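Local atomic coordinates of PlzA (Borrelia burgdorferi, PDB entry 7MIE), a protein that binds the bacterial second messenger cyclic di-GMP through a PilZ domain and probably acts as a signalling receptor for it. Residues 210-216 with 259-264; 189-194 with 227-233; 170-174 with 279-283; 40-44 with 71-75. All blocks are in the same frame, centred on the assembly; numbering follows the deposited sequence.

Interaction 1: 210-216 with 259-264; sequences GALVISS and VFALGI. With C2E (9,9'-[(2R,3R,3aS,5S,7aR,9R,10R,10aS,12S,14aR)-3,5,10,12-tetrahydroxy-5,12-dioxidooctahydro-2H,7H-difuro[3,2-d:3',2'-j][1,3,7,9,2,8]tetraoxadiphosphacyclododecine-2,9-diyl]bis(2-amino-1,9-dihydro-6H-purin-6-one)), chain C.
Val213 and Leu262 form a hydrogen-bonded antiparallel pair, Leu262 N reaching Val213 O at 2.8 Å in an almost straight bond (174°). The same two-way pairing joins Ala211 to Ile264 and Ser215 to Phe260, giving a six-bond ladder. On one face of the sheet Val213 CG2 lies 3.9 Å from Leu262 CB, the two side chains running side by side, and the same methyl meets Ile264 CD1. Ile192, Leu229 and Phe231 cover this face. On the other, Leu212 CG stands anti to the backbone N (chi1 177°), and CD1 comes over the opposing strand to lie 3.4 Å from Leu262 O and to touch Ala261 CB. At the Ser215-Phe260 end of the ladder the edge of the Phe260 ring meets the backbone of the other strand, CD1 being 3.5 Å from Ser216 CA.

One guanine of cyclic di-GMP rests against the Leu212 face: C2 is 3.4 Å from Ala211 N, and Leu212 CB is 3.6 Å from O6. At Gly263 the absence of a side chain leaves room for that O6, 3.8 Å from its CA. The base thus meets this floor by close packing, while Arg168, Arg172, Asp205 and Ser207 supply hydrogen bonds to the ligand.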
# COMPACT_ATOMS: atom_id res chain seq x y z
N GLY A 210 2.74 -4.92 -10.84
CA GLY A 210 2.65 -5.68 -12.09
C GLY A 210 2.02 -7.06 -11.91
O GLY A 210 1.36 -7.32 -10.91
N ALA A 211 2.29 -7.96 -12.88
CA ALA A 211 1.63 -9.24 -12.94
C ALA A 211 2.44 -10.19 -13.81
O ALA A 211 3.23 -9.74 -14.63
CB ALA A 211 0.22 -9.10 -13.52
N LEU A 212 2.28 -11.49 -13.56
CA LEU A 212 2.78 -12.48 -14.50
C LEU A 212 1.56 -13.21 -15.02
O LEU A 212 0.70 -13.59 -14.22
CB LEU A 212 3.71 -13.48 -13.79
CG LEU A 212 4.23 -14.62 -14.67
CD1 LEU A 212 5.19 -14.11 -15.76
CD2 LEU A 212 4.94 -15.66 -13.83
N VAL A 213 1.45 -13.34 -16.35
CA VAL A 213 0.32 -14.03 -16.94
C VAL A 213 0.85 -15.09 -17.90
O VAL A 213 1.96 -14.97 -18.40
CB VAL A 213 -0.64 -13.07 -17.67
CG1 VAL A 213 -1.23 -12.02 -16.73
CG2 VAL A 213 0.06 -12.42 -18.86
N ILE A 214 0.05 -16.13 -18.11
CA ILE A 214 0.35 -17.19 -19.06
C ILE A 214 -0.69 -17.14 -20.18
O ILE A 214 -1.86 -16.89 -19.92
CB ILE A 214 0.37 -18.55 -18.33
CG1 ILE A 214 1.73 -18.77 -17.68
CG2 ILE A 214 -0.02 -19.70 -19.26
CD1 ILE A 214 1.96 -20.17 -17.15
N SER A 215 -0.23 -17.36 -21.42
CA SER A 215 -1.17 -17.53 -22.53
C SER A 215 -0.46 -18.05 -23.78
O SER A 215 0.66 -18.56 -23.70
CB SER A 215 -1.92 -16.25 -22.82
OG SER A 215 -1.36 -15.55 -23.92
N SER A 216 -1.17 -17.91 -24.91
CA SER A 216 -0.67 -18.09 -26.27
C SER A 216 -0.86 -16.78 -27.05
O SER A 216 -0.09 -16.54 -28.00
CB SER A 216 -1.39 -19.22 -26.94
OG SER A 216 -1.88 -20.14 -25.98
N VAL A 259 3.34 -22.77 -23.96
CA VAL A 259 2.68 -21.48 -23.61
C VAL A 259 3.74 -20.44 -23.27
O VAL A 259 4.90 -20.79 -23.01
CB VAL A 259 1.65 -21.65 -22.47
CG1 VAL A 259 0.34 -22.25 -22.96
CG2 VAL A 259 2.22 -22.43 -21.29
N PHE A 260 3.34 -19.16 -23.26
CA PHE A 260 4.24 -18.04 -23.04
C PHE A 260 3.90 -17.36 -21.71
O PHE A 260 2.75 -17.03 -21.46
CB PHE A 260 4.14 -17.04 -24.21
CG PHE A 260 4.08 -17.64 -25.59
CD1 PHE A 260 2.86 -18.03 -26.15
CD2 PHE A 260 5.22 -17.79 -26.36
CE1 PHE A 260 2.80 -18.57 -27.43
CE2 PHE A 260 5.16 -18.33 -27.64
CZ PHE A 260 3.95 -18.72 -28.17
N ALA A 261 4.92 -17.20 -20.86
CA ALA A 261 4.78 -16.51 -19.59
C ALA A 261 5.29 -15.08 -19.76
O ALA A 261 6.46 -14.88 -20.05
CB ALA A 261 5.53 -17.23 -18.49
N LEU A 262 4.41 -14.12 -19.49
CA LEU A 262 4.67 -12.72 -19.77
C LEU A 262 4.67 -11.92 -18.46
O LEU A 262 3.63 -11.83 -17.82
CB LEU A 262 3.52 -12.26 -20.67
CG LEU A 262 3.53 -10.78 -21.06
CD1 LEU A 262 4.75 -10.45 -21.91
CD2 LEU A 262 2.25 -10.39 -21.79
N GLY A 263 5.81 -11.33 -18.11
CA GLY A 263 5.93 -10.41 -16.98
C GLY A 263 5.58 -8.99 -17.40
O GLY A 263 6.00 -8.55 -18.47
N ILE A 264 4.80 -8.27 -16.58
CA ILE A 264 4.26 -6.96 -16.92
C ILE A 264 4.56 -5.99 -15.79
O ILE A 264 4.34 -6.32 -14.63
CB ILE A 264 2.73 -7.05 -17.10
CG1 ILE A 264 2.33 -8.07 -18.19
CG2 ILE A 264 2.12 -5.66 -17.32
CD1 ILE A 264 0.87 -8.48 -18.17
P1 C2E C . 11.56 -3.83 -13.66
O2P C2E C . 11.98 -5.01 -14.43
O1P C2E C . 11.42 -2.48 -14.32
O5' C2E C . 10.06 -4.19 -13.21
C5' C2E C . 9.29 -3.16 -12.56
C4' C2E C . 8.15 -3.79 -11.80
O4' C2E C . 7.33 -4.56 -12.71
C3' C2E C . 8.55 -4.80 -10.73
O3' C2E C . 8.86 -4.07 -9.55
C2' C2E C . 7.16 -5.48 -10.52
O2' C2E C . 6.31 -4.60 -9.81
C1' C2E C . 6.64 -5.54 -11.96
N9 C2E C . 6.86 -6.84 -12.57
C8 C2E C . 7.74 -7.21 -13.56
N7 C2E C . 7.66 -8.48 -13.86
C5 C2E C . 6.69 -8.98 -12.99
C6 C2E C . 6.20 -10.29 -12.81
O6 C2E C . 6.60 -11.32 -13.39
N1 C2E C . 5.23 -10.34 -11.80
C2 C2E C . 4.79 -9.26 -11.06
N2 C2E C . 3.85 -9.48 -10.11
N3 C2E C . 5.25 -8.02 -11.22
C4 C2E C . 6.20 -7.97 -12.20
P11 C2E C . 9.72 -4.83 -8.40
O21 C2E C . 9.69 -3.88 -7.26
O11 C2E C . 9.08 -6.18 -8.20
O5A C2E C . 11.15 -5.05 -9.11
C5A C2E C . 11.98 -3.86 -9.18
C4A C2E C . 13.13 -4.14 -10.12
O4A C2E C . 13.96 -5.19 -9.57
C3A C2E C . 12.70 -4.67 -11.49
O3A C2E C . 12.32 -3.54 -12.27
C2A C2E C . 13.98 -5.37 -11.93
O2A C2E C . 14.97 -4.46 -12.38
C1A C2E C . 14.39 -6.03 -10.60
N91 C2E C . 13.90 -7.38 -10.42
C81 C2E C . 12.90 -7.81 -9.58
N71 C2E C . 12.70 -9.10 -9.67
C51 C2E C . 13.63 -9.55 -10.61
C61 C2E C . 13.91 -10.86 -11.10
O61 C2E C . 13.40 -11.95 -10.81
N11 C2E C . 14.94 -10.85 -12.03
C21 C2E C . 15.60 -9.73 -12.48
N21 C2E C . 16.56 -9.94 -13.40
N31 C2E C . 15.39 -8.51 -11.99
C41 C2E C . 14.37 -8.50 -11.07

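Interaction 2: 189-194 with 227-233; sequences KAFIKF and IDLIFSF
In the antiparallel sheet of the cyclic di-GMP-binding PilZ domain, Phe191 and Lys193 pair with Ser232 and Ile230, joining strands 189-193 and 228-233. Each pair is closed by two backbone hydrogen bonds; one of the Phe191-Ser232 pair runs from Phe191 N to Ser232 O at 2.8 Å, and one of the Lys193-Ile230 pair from Ile230 N to Lys193 O at 2.9 Å. Ile192 and Phe231 form the non-hydrogen-bonded pair between them.

The apolar contacts gather on the Ile192 face, which turns to the domain core. Ile192 CD1 sits at the edge of the Phe231 ring, 4.0 Å from CD1, and also touches the Leu229 CD1 methyl. Ala190 CB comes 3.8 Å from Phe231 CE1.

A CH-pi contact finishes the strand pair: Ile227 CD1 lies over one face of the Phe194 ring, 3.8 Å above its plane and displaced toward the rim. Phe194 CG is placed between the backbone N and the carbonyl carbon (chi1 78°), which turns the ring toward Ile227, and His199 meets the ring as well.

The Lys193 face is mixed: the aliphatic part of the lysine packs on Ile230, and its ammonium enters a water-centred polar group. The chain bends at chi3 and chi4, bringing CE to 3.9 Å from Ile230 CG2 and curling the ammonium back over the neighbouring strand. Ser232 OG, which also bonds to Glu239, lies near the plane of the Phe191 ring at its edge. One water links this group: it accepts from Lys193 NZ at 2.7 Å and donates to both Ile230 O and Ser232 OG.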
# COMPACT_ATOMS: atom_id res chain seq x y z
N LYS A 189 -8.89 -15.68 -14.49
CA LYS A 189 -9.04 -15.37 -15.90
C LYS A 189 -8.87 -13.87 -16.12
O LYS A 189 -9.45 -13.07 -15.40
CB LYS A 189 -10.40 -15.81 -16.45
CG LYS A 189 -10.60 -17.32 -16.55
CD LYS A 189 -11.75 -17.68 -17.47
CE LYS A 189 -12.47 -18.94 -17.03
NZ LYS A 189 -13.11 -18.75 -15.70
N ALA A 190 -8.07 -13.51 -17.13
CA ALA A 190 -7.86 -12.12 -17.48
C ALA A 190 -7.66 -11.99 -18.99
O ALA A 190 -7.74 -12.98 -19.72
CB ALA A 190 -6.68 -11.54 -16.72
N PHE A 191 -7.37 -10.76 -19.42
CA PHE A 191 -7.19 -10.43 -20.82
C PHE A 191 -5.95 -9.56 -20.96
O PHE A 191 -5.67 -8.75 -20.08
CB PHE A 191 -8.40 -9.66 -21.36
CG PHE A 191 -9.68 -10.45 -21.38
CD1 PHE A 191 -9.89 -11.47 -22.30
CD2 PHE A 191 -10.70 -10.16 -20.48
CE1 PHE A 191 -11.06 -12.20 -22.31
CE2 PHE A 191 -11.88 -10.89 -20.49
CZ PHE A 191 -12.07 -11.91 -21.41
N ILE A 192 -5.25 -9.76 -22.08
CA ILE A 192 -4.13 -8.95 -22.52
C ILE A 192 -4.49 -8.36 -23.89
O ILE A 192 -4.93 -9.10 -24.77
CB ILE A 192 -2.87 -9.85 -22.56
CG1 ILE A 192 -2.34 -10.11 -21.14
CG2 ILE A 192 -1.79 -9.27 -23.45
CD1 ILE A 192 -1.81 -8.87 -20.45
N LYS A 193 -4.32 -7.04 -24.04
CA LYS A 193 -4.55 -6.32 -25.28
C LYS A 193 -3.26 -5.63 -25.73
O LYS A 193 -2.66 -4.88 -24.97
CB LYS A 193 -5.56 -5.19 -25.07
CG LYS A 193 -7.02 -5.61 -25.01
CD LYS A 193 -7.99 -4.46 -25.19
CE LYS A 193 -8.03 -3.51 -24.01
NZ LYS A 193 -8.79 -4.08 -22.87
N PHE A 194 -2.87 -5.87 -26.99
CA PHE A 194 -1.75 -5.18 -27.61
C PHE A 194 -1.77 -5.45 -29.12
O PHE A 194 -2.15 -6.55 -29.54
CB PHE A 194 -0.41 -5.65 -27.03
CG PHE A 194 0.09 -6.98 -27.55
CD1 PHE A 194 -0.36 -8.17 -26.99
CD2 PHE A 194 1.00 -7.03 -28.59
CE1 PHE A 194 0.09 -9.39 -27.48
CE2 PHE A 194 1.45 -8.25 -29.07
CZ PHE A 194 1.00 -9.43 -28.51
N ILE A 227 6.85 -4.15 -25.36
CA ILE A 227 5.61 -3.77 -26.01
C ILE A 227 4.70 -3.13 -24.96
O ILE A 227 4.79 -3.48 -23.78
CB ILE A 227 4.90 -4.98 -26.64
CG1 ILE A 227 4.85 -6.17 -25.67
CG2 ILE A 227 5.52 -5.36 -27.97
CD1 ILE A 227 3.55 -6.94 -25.69
N ASP A 228 3.82 -2.23 -25.43
CA ASP A 228 2.79 -1.61 -24.61
C ASP A 228 1.56 -2.50 -24.63
O ASP A 228 1.19 -3.04 -25.68
CB ASP A 228 2.34 -0.28 -25.20
CG ASP A 228 3.10 0.94 -24.71
OD1 ASP A 228 4.10 0.77 -23.97
OD2 ASP A 228 2.69 2.05 -25.08
N LEU A 229 0.90 -2.63 -23.47
CA LEU A 229 -0.27 -3.49 -23.40
C LEU A 229 -1.25 -2.98 -22.36
O LEU A 229 -0.98 -2.06 -21.60
CB LEU A 229 0.17 -4.92 -23.12
CG LEU A 229 0.97 -5.12 -21.83
CD1 LEU A 229 0.03 -5.25 -20.64
CD2 LEU A 229 1.86 -6.34 -21.94
N ILE A 230 -2.44 -3.56 -22.38
CA ILE A 230 -3.47 -3.26 -21.41
C ILE A 230 -3.87 -4.59 -20.79
O ILE A 230 -4.23 -5.54 -21.50
CB ILE A 230 -4.65 -2.47 -22.01
CG1 ILE A 230 -4.22 -1.07 -22.47
CG2 ILE A 230 -5.79 -2.38 -21.01
CD1 ILE A 230 -5.12 -0.44 -23.51
N PHE A 231 -3.70 -4.68 -19.47
CA PHE A 231 -4.07 -5.87 -18.72
C PHE A 231 -5.42 -5.60 -18.08
O PHE A 231 -5.62 -4.54 -17.49
CB PHE A 231 -3.00 -6.14 -17.66
CG PHE A 231 -3.31 -7.14 -16.57
CD1 PHE A 231 -3.47 -8.48 -16.87
CD2 PHE A 231 -3.39 -6.74 -15.24
CE1 PHE A 231 -3.69 -9.41 -15.86
CE2 PHE A 231 -3.62 -7.67 -14.22
CZ PHE A 231 -3.77 -9.00 -14.55
N SER A 232 -6.34 -6.56 -18.19
CA SER A 232 -7.65 -6.33 -17.63
C SER A 232 -8.25 -7.63 -17.12
O SER A 232 -7.89 -8.74 -17.55
CB SER A 232 -8.57 -5.64 -18.65
OG SER A 232 -8.91 -6.55 -19.68
N PHE A 233 -9.16 -7.46 -16.16
CA PHE A 233 -9.95 -8.58 -15.68
C PHE A 233 -11.29 -8.07 -15.15
O PHE A 233 -11.43 -6.92 -14.75
CB PHE A 233 -9.21 -9.31 -14.55
CG PHE A 233 -8.64 -8.40 -13.49
CD1 PHE A 233 -7.36 -7.87 -13.62
CD2 PHE A 233 -9.35 -8.12 -12.32
CE1 PHE A 233 -6.82 -7.06 -12.62
CE2 PHE A 233 -8.80 -7.32 -11.32
CZ PHE A 233 -7.53 -6.80 -11.47
O HOH W 1 -6.94 -5.84 -21.95

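Interaction 3: 170-174 with 279-283. With C2E (9,9'-[(2R,3R,3aS,5S,7aR,9R,10R,10aS,12S,14aR)-3,5,10,12-tetrahydroxy-5,12-dioxidooctahydro-2H,7H-difuro[3,2-d:3',2'-j][1,3,7,9,2,8]tetraoxadiphosphacyclododecine-2,9-diyl]bis(2-amino-1,9-dihydro-6H-purin-6-one)), chain C.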
# COMPACT_ATOMS: atom_id res chain seq x y z
N HIS A 170 8.47 -5.65 -2.47
CA HIS A 170 7.28 -6.36 -2.04
C HIS A 170 7.23 -7.81 -2.53
O HIS A 170 7.71 -8.15 -3.62
CB HIS A 170 6.02 -5.70 -2.62
CG HIS A 170 5.78 -4.32 -2.08
ND1 HIS A 170 5.36 -4.08 -0.79
CD2 HIS A 170 5.94 -3.10 -2.63
CE1 HIS A 170 5.27 -2.76 -0.58
NE2 HIS A 170 5.58 -2.15 -1.68
N GLU A 171 6.53 -8.62 -1.74
CA GLU A 171 6.18 -9.97 -2.17
C GLU A 171 5.18 -9.88 -3.33
O GLU A 171 4.44 -8.91 -3.54
CB GLU A 171 5.67 -10.79 -0.97
CG GLU A 171 4.41 -10.24 -0.30
CD GLU A 171 4.63 -9.26 0.83
OE1 GLU A 171 4.09 -9.50 1.90
OE2 GLU A 171 5.36 -8.25 0.63
N ARG A 172 5.21 -10.93 -4.12
CA ARG A 172 4.25 -11.13 -5.18
C ARG A 172 3.27 -12.19 -4.69
O ARG A 172 3.66 -13.14 -3.98
CB ARG A 172 4.99 -11.53 -6.46
CG ARG A 172 5.88 -10.40 -6.96
CD ARG A 172 6.70 -10.85 -8.14
NE ARG A 172 7.51 -9.68 -8.50
CZ ARG A 172 8.36 -9.64 -9.53
NH1 ARG A 172 8.48 -10.69 -10.32
NH2 ARG A 172 9.06 -8.54 -9.75
N ILE A 173 2.00 -12.01 -5.04
CA ILE A 173 0.95 -12.93 -4.63
C ILE A 173 0.80 -14.01 -5.69
O ILE A 173 0.38 -13.72 -6.80
CB ILE A 173 -0.38 -12.16 -4.46
CG1 ILE A 173 -0.24 -11.01 -3.45
CG2 ILE A 173 -1.50 -13.14 -4.05
CD1 ILE A 173 -1.41 -9.97 -3.52
N ILE A 174 1.12 -15.27 -5.35
CA ILE A 174 0.95 -16.36 -6.30
C ILE A 174 -0.51 -16.76 -6.32
O ILE A 174 -1.10 -16.95 -5.26
CB ILE A 174 1.83 -17.59 -5.92
CG1 ILE A 174 3.32 -17.23 -6.00
CG2 ILE A 174 1.50 -18.78 -6.81
CD1 ILE A 174 4.26 -18.31 -5.49
N ILE A 279 -4.95 -5.06 -3.96
CA ILE A 279 -3.73 -5.67 -3.44
C ILE A 279 -3.56 -5.37 -1.96
O ILE A 279 -3.26 -6.27 -1.15
CB ILE A 279 -2.50 -5.22 -4.26
CG1 ILE A 279 -2.69 -5.57 -5.75
CG2 ILE A 279 -1.21 -5.86 -3.69
CD1 ILE A 279 -2.85 -7.07 -6.03
N HIS A 280 -3.78 -4.11 -1.57
CA HIS A 280 -3.70 -3.77 -0.16
C HIS A 280 -4.66 -4.64 0.68
O HIS A 280 -4.25 -5.16 1.71
CB HIS A 280 -4.00 -2.27 0.00
CG HIS A 280 -3.82 -1.85 1.43
ND1 HIS A 280 -4.88 -1.86 2.33
CD2 HIS A 280 -2.74 -1.39 2.09
CE1 HIS A 280 -4.45 -1.41 3.50
NE2 HIS A 280 -3.15 -1.13 3.38
N ASP A 281 -5.90 -4.82 0.19
CA ASP A 281 -6.91 -5.61 0.90
C ASP A 281 -6.41 -7.04 1.13
O ASP A 281 -6.66 -7.64 2.18
CB ASP A 281 -8.24 -5.61 0.13
CG ASP A 281 -9.25 -6.57 0.73
OD1 ASP A 281 -9.82 -6.21 1.80
OD2 ASP A 281 -9.43 -7.68 0.15
N TYR A 282 -5.70 -7.61 0.14
CA TYR A 282 -5.23 -8.97 0.26
C TYR A 282 -4.33 -9.12 1.49
O TYR A 282 -4.40 -10.12 2.22
CB TYR A 282 -4.47 -9.38 -1.01
CG TYR A 282 -3.80 -10.72 -0.83
CD1 TYR A 282 -4.51 -11.90 -1.07
CD2 TYR A 282 -2.47 -10.83 -0.44
CE1 TYR A 282 -3.91 -13.13 -0.89
CE2 TYR A 282 -1.87 -12.05 -0.22
CZ TYR A 282 -2.59 -13.21 -0.46
OH TYR A 282 -1.95 -14.41 -0.31
N PHE A 283 -3.49 -8.12 1.75
CA PHE A 283 -2.54 -8.14 2.87
C PHE A 283 -3.22 -7.82 4.21
O PHE A 283 -2.63 -8.11 5.26
CB PHE A 283 -1.34 -7.22 2.59
CG PHE A 283 -0.49 -7.70 1.44
CD1 PHE A 283 0.17 -8.92 1.49
CD2 PHE A 283 -0.33 -6.93 0.29
CE1 PHE A 283 0.93 -9.38 0.42
CE2 PHE A 283 0.46 -7.38 -0.76
CZ PHE A 283 1.06 -8.61 -0.72
P1 C2E C . 11.56 -3.83 -13.66
O2P C2E C . 11.98 -5.01 -14.43
O1P C2E C . 11.42 -2.48 -14.32
O5' C2E C . 10.06 -4.19 -13.21
C5' C2E C . 9.29 -3.16 -12.56
C4' C2E C . 8.15 -3.79 -11.80
O4' C2E C . 7.33 -4.56 -12.71
C3' C2E C . 8.55 -4.80 -10.73
O3' C2E C . 8.86 -4.07 -9.55
C2' C2E C . 7.16 -5.48 -10.52
O2' C2E C . 6.31 -4.60 -9.81
C1' C2E C . 6.64 -5.54 -11.96
N9 C2E C . 6.86 -6.84 -12.57
C8 C2E C . 7.74 -7.21 -13.56
N7 C2E C . 7.66 -8.48 -13.86
C5 C2E C . 6.69 -8.98 -12.99
C6 C2E C . 6.20 -10.29 -12.81
O6 C2E C . 6.60 -11.32 -13.39
N1 C2E C . 5.23 -10.34 -11.80
C2 C2E C . 4.79 -9.26 -11.06
N2 C2E C . 3.85 -9.48 -10.11
N3 C2E C . 5.25 -8.02 -11.22
C4 C2E C . 6.20 -7.97 -12.20
P11 C2E C . 9.72 -4.83 -8.40
O21 C2E C . 9.69 -3.88 -7.26
O11 C2E C . 9.08 -6.18 -8.20
O5A C2E C . 11.15 -5.05 -9.11
C5A C2E C . 11.98 -3.86 -9.18
C4A C2E C . 13.13 -4.14 -10.12
O4A C2E C . 13.96 -5.19 -9.57
C3A C2E C . 12.70 -4.67 -11.49
O3A C2E C . 12.32 -3.54 -12.27
C2A C2E C . 13.98 -5.37 -11.93
O2A C2E C . 14.97 -4.46 -12.38
C1A C2E C . 14.39 -6.03 -10.60
N91 C2E C . 13.90 -7.38 -10.42
C81 C2E C . 12.90 -7.81 -9.58
N71 C2E C . 12.70 -9.10 -9.67
C51 C2E C . 13.63 -9.55 -10.61
C61 C2E C . 13.91 -10.86 -11.10
O61 C2E C . 13.40 -11.95 -10.81
N11 C2E C . 14.94 -10.85 -12.03
C21 C2E C . 15.60 -9.73 -12.48
N21 C2E C . 16.56 -9.94 -13.40
N31 C2E C . 15.39 -8.51 -11.99
C41 C2E C . 14.37 -8.50 -11.07
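The arginine-bearing segment that leads into strand 173-174 of the PilZ domain binds cyclic di-GMP on one side and packs against the C-terminal helix 273-283 on the other. Ile173 carries the helix contact. The Ile173 and Tyr282 side chains run antiparallel past one another, with Ile173 CG2 over one face of the phenol ring, 3.7 Å above the plane and offset toward the rim, in a CH-pi contact. With CG1 anti to the carbonyl carbon (chi1 -57°), the other branch carries CD1 to 3.4 Å from Tyr282 CD2 and within packing distance of Ile279 CD1. Ile173 CG1 also touches Phe283 CZ.

Phe283 packs beside Tyr282, one face of its ring lying against Tyr282 CD2. Glu171 comes up obliquely against the Phe283 ring, with Glu171 CG 3.7 Å from Phe283 CZ and the carboxylate and ring planes 57° apart. Its carboxylate approaches closest, Glu171 OE1 lying 3.5 Å from Phe283 CE1; the same OE1 accepts from Glu47 N, while OE2 bonds to Ser45 OG.

Arg172 points away from the helix. Its chain is extended from CG to NE and lays one face of the guanidinium against a guanine, C2E C4 standing 3.7 Å above its centre. A second cyclic di-GMP molecule also bonds to this group through O6. At the guanidinium edge, in plane, NH2 donates to phosphate oxygen O11 of C2E at 2.8 Å, with an angle of 168°.

Interaction 4: 40-44 with 71-75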
# COMPACT_ATOMS: atom_id res chain seq x y z
N LYS A 40 7.69 10.78 -1.01
CA LYS A 40 7.76 9.38 -1.42
C LYS A 40 7.22 8.47 -0.33
O LYS A 40 7.14 8.89 0.81
CB LYS A 40 9.21 9.00 -1.73
CG LYS A 40 9.86 9.88 -2.82
CD LYS A 40 9.09 9.93 -4.13
CE LYS A 40 9.90 10.71 -5.16
NZ LYS A 40 9.14 10.75 -6.44
N GLU A 41 6.80 7.26 -0.68
CA GLU A 41 6.18 6.40 0.32
C GLU A 41 6.50 4.93 0.04
O GLU A 41 6.85 4.56 -1.08
CB GLU A 41 4.65 6.60 0.30
CG GLU A 41 4.01 6.06 -1.01
CD GLU A 41 2.52 6.29 -1.32
OE1 GLU A 41 1.79 6.68 -0.40
OE2 GLU A 41 2.10 5.99 -2.48
N ILE A 42 6.26 4.08 1.07
CA ILE A 42 6.31 2.64 0.89
C ILE A 42 4.93 2.09 1.25
O ILE A 42 4.44 2.31 2.36
CB ILE A 42 7.38 2.07 1.87
CG1 ILE A 42 8.80 2.62 1.61
CG2 ILE A 42 7.34 0.54 1.84
CD1 ILE A 42 9.35 2.24 0.21
N LYS A 43 4.30 1.43 0.27
CA LYS A 43 3.00 0.77 0.49
C LYS A 43 3.17 -0.45 1.39
O LYS A 43 4.16 -1.17 1.29
CB LYS A 43 2.26 0.45 -0.81
CG LYS A 43 1.84 1.70 -1.57
CD LYS A 43 1.05 1.50 -2.84
CE LYS A 43 1.80 0.79 -3.93
NZ LYS A 43 2.95 1.59 -4.49
N MET A 44 2.17 -0.71 2.26
CA MET A 44 2.31 -1.78 3.24
C MET A 44 1.95 -3.14 2.64
O MET A 44 1.07 -3.28 1.79
CB MET A 44 1.45 -1.51 4.48
CG MET A 44 1.68 -0.14 5.04
SD MET A 44 3.43 0.21 5.52
CE MET A 44 3.43 -0.82 6.95
N ILE A 71 -2.98 1.05 8.06
CA ILE A 71 -1.96 1.83 7.37
C ILE A 71 -1.97 1.42 5.90
O ILE A 71 -1.89 0.22 5.56
CB ILE A 71 -0.57 1.56 7.99
CG1 ILE A 71 -0.55 1.78 9.50
CG2 ILE A 71 0.51 2.36 7.27
CD1 ILE A 71 0.78 1.41 10.20
N TYR A 72 -2.01 2.44 5.04
CA TYR A 72 -1.89 2.24 3.60
C TYR A 72 -0.41 2.33 3.17
O TYR A 72 0.07 1.46 2.43
CB TYR A 72 -2.69 3.33 2.89
CG TYR A 72 -2.44 3.43 1.41
CD1 TYR A 72 -3.12 2.61 0.52
CD2 TYR A 72 -1.56 4.37 0.91
CE1 TYR A 72 -2.93 2.73 -0.85
CE2 TYR A 72 -1.35 4.50 -0.46
CZ TYR A 72 -2.03 3.68 -1.33
OH TYR A 72 -1.82 3.80 -2.67
N SER A 73 0.28 3.38 3.61
CA SER A 73 1.70 3.54 3.27
C SER A 73 2.39 4.33 4.37
O SER A 73 1.71 4.99 5.17
CB SER A 73 1.88 4.24 1.91
OG SER A 73 1.51 5.63 1.98
N ILE A 74 3.72 4.28 4.35
CA ILE A 74 4.52 4.99 5.34
C ILE A 74 5.61 5.77 4.64
O ILE A 74 6.15 5.31 3.63
CB ILE A 74 5.05 3.99 6.38
CG1 ILE A 74 5.71 4.71 7.56
CG2 ILE A 74 6.01 2.98 5.73
CD1 ILE A 74 5.85 3.81 8.80
N SER A 75 5.97 6.91 5.24
CA SER A 75 6.96 7.80 4.66
C SER A 75 7.91 8.23 5.78
O SER A 75 7.83 7.71 6.89
CB SER A 75 6.31 8.98 4.02
OG SER A 75 5.48 8.62 2.90
O HOH W 2 -0.33 5.83 -3.50
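The Tyr72 ring meets Glu41 OE1 at its edge, near the ring plane and 3.8 Å from CE2, and a water lies in that plane too. This water bonds to Tyr72 OH and donates to Glu41 OE2 at 2.6 Å, bridging ring and carboxylate. Lys43 runs alongside the tyrosine, its CD 3.7 Å from the hydroxyl oxygen.

Glu41 OE1 is gripped twice: Ser73 OG donates to it at 2.6 Å from above the carboxylate plane, and Lys80 adds a salt bridge. These partners would probably stabilise the carboxylate as an anion. Ser75 OG donates to Lys40 O, and Ile42 and Ile74 form a two-way backbone pair. Met44 N completes the ladder at Tyr72 O, 3.0 Å away.

On the Ile42 face, bends at chi2 and chi3 of Met44 fold its side chain against the opposite strand: CG lies 3.5 Å from Ile71 CG2 and SD 3.8 Å from Ile74 CG2. Helix 149-164 covers Ile42.

Tyr72 and Ser73 both face Lys80 on strand 78-84, the geometry of a classic beta bulge. The short strand 42-43 thus pairs with the bulged end of strand 65-74 in the antiparallel sheet of the PilZN3 domain.

Overall arrangement
Interactions 1 and 2, with centres 10 Å apart, share one sheet and one core: Ile264 CD1 meets Ile192 CD1 at 3.5 Å, and Val213 CG1 meets Phe231 CE1 at 3.7 Å. Interactions 1 and 3 do not touch, their nearest atoms being about 6 Å apart, yet both reach the same guanine, one from the sheet and one through Arg172. Interaction 4 belongs to the other sheet, its centre 14 Å from that of interaction 3. The two meet where His280 NE2 lies 2.9 Å from Ile71 O, a probable hydrogen bond that joins the C-terminal helix to the PilZN3 domain. Phe283 CD2 approaches Met44 O at this junction, and segment 170-174 lies beside it.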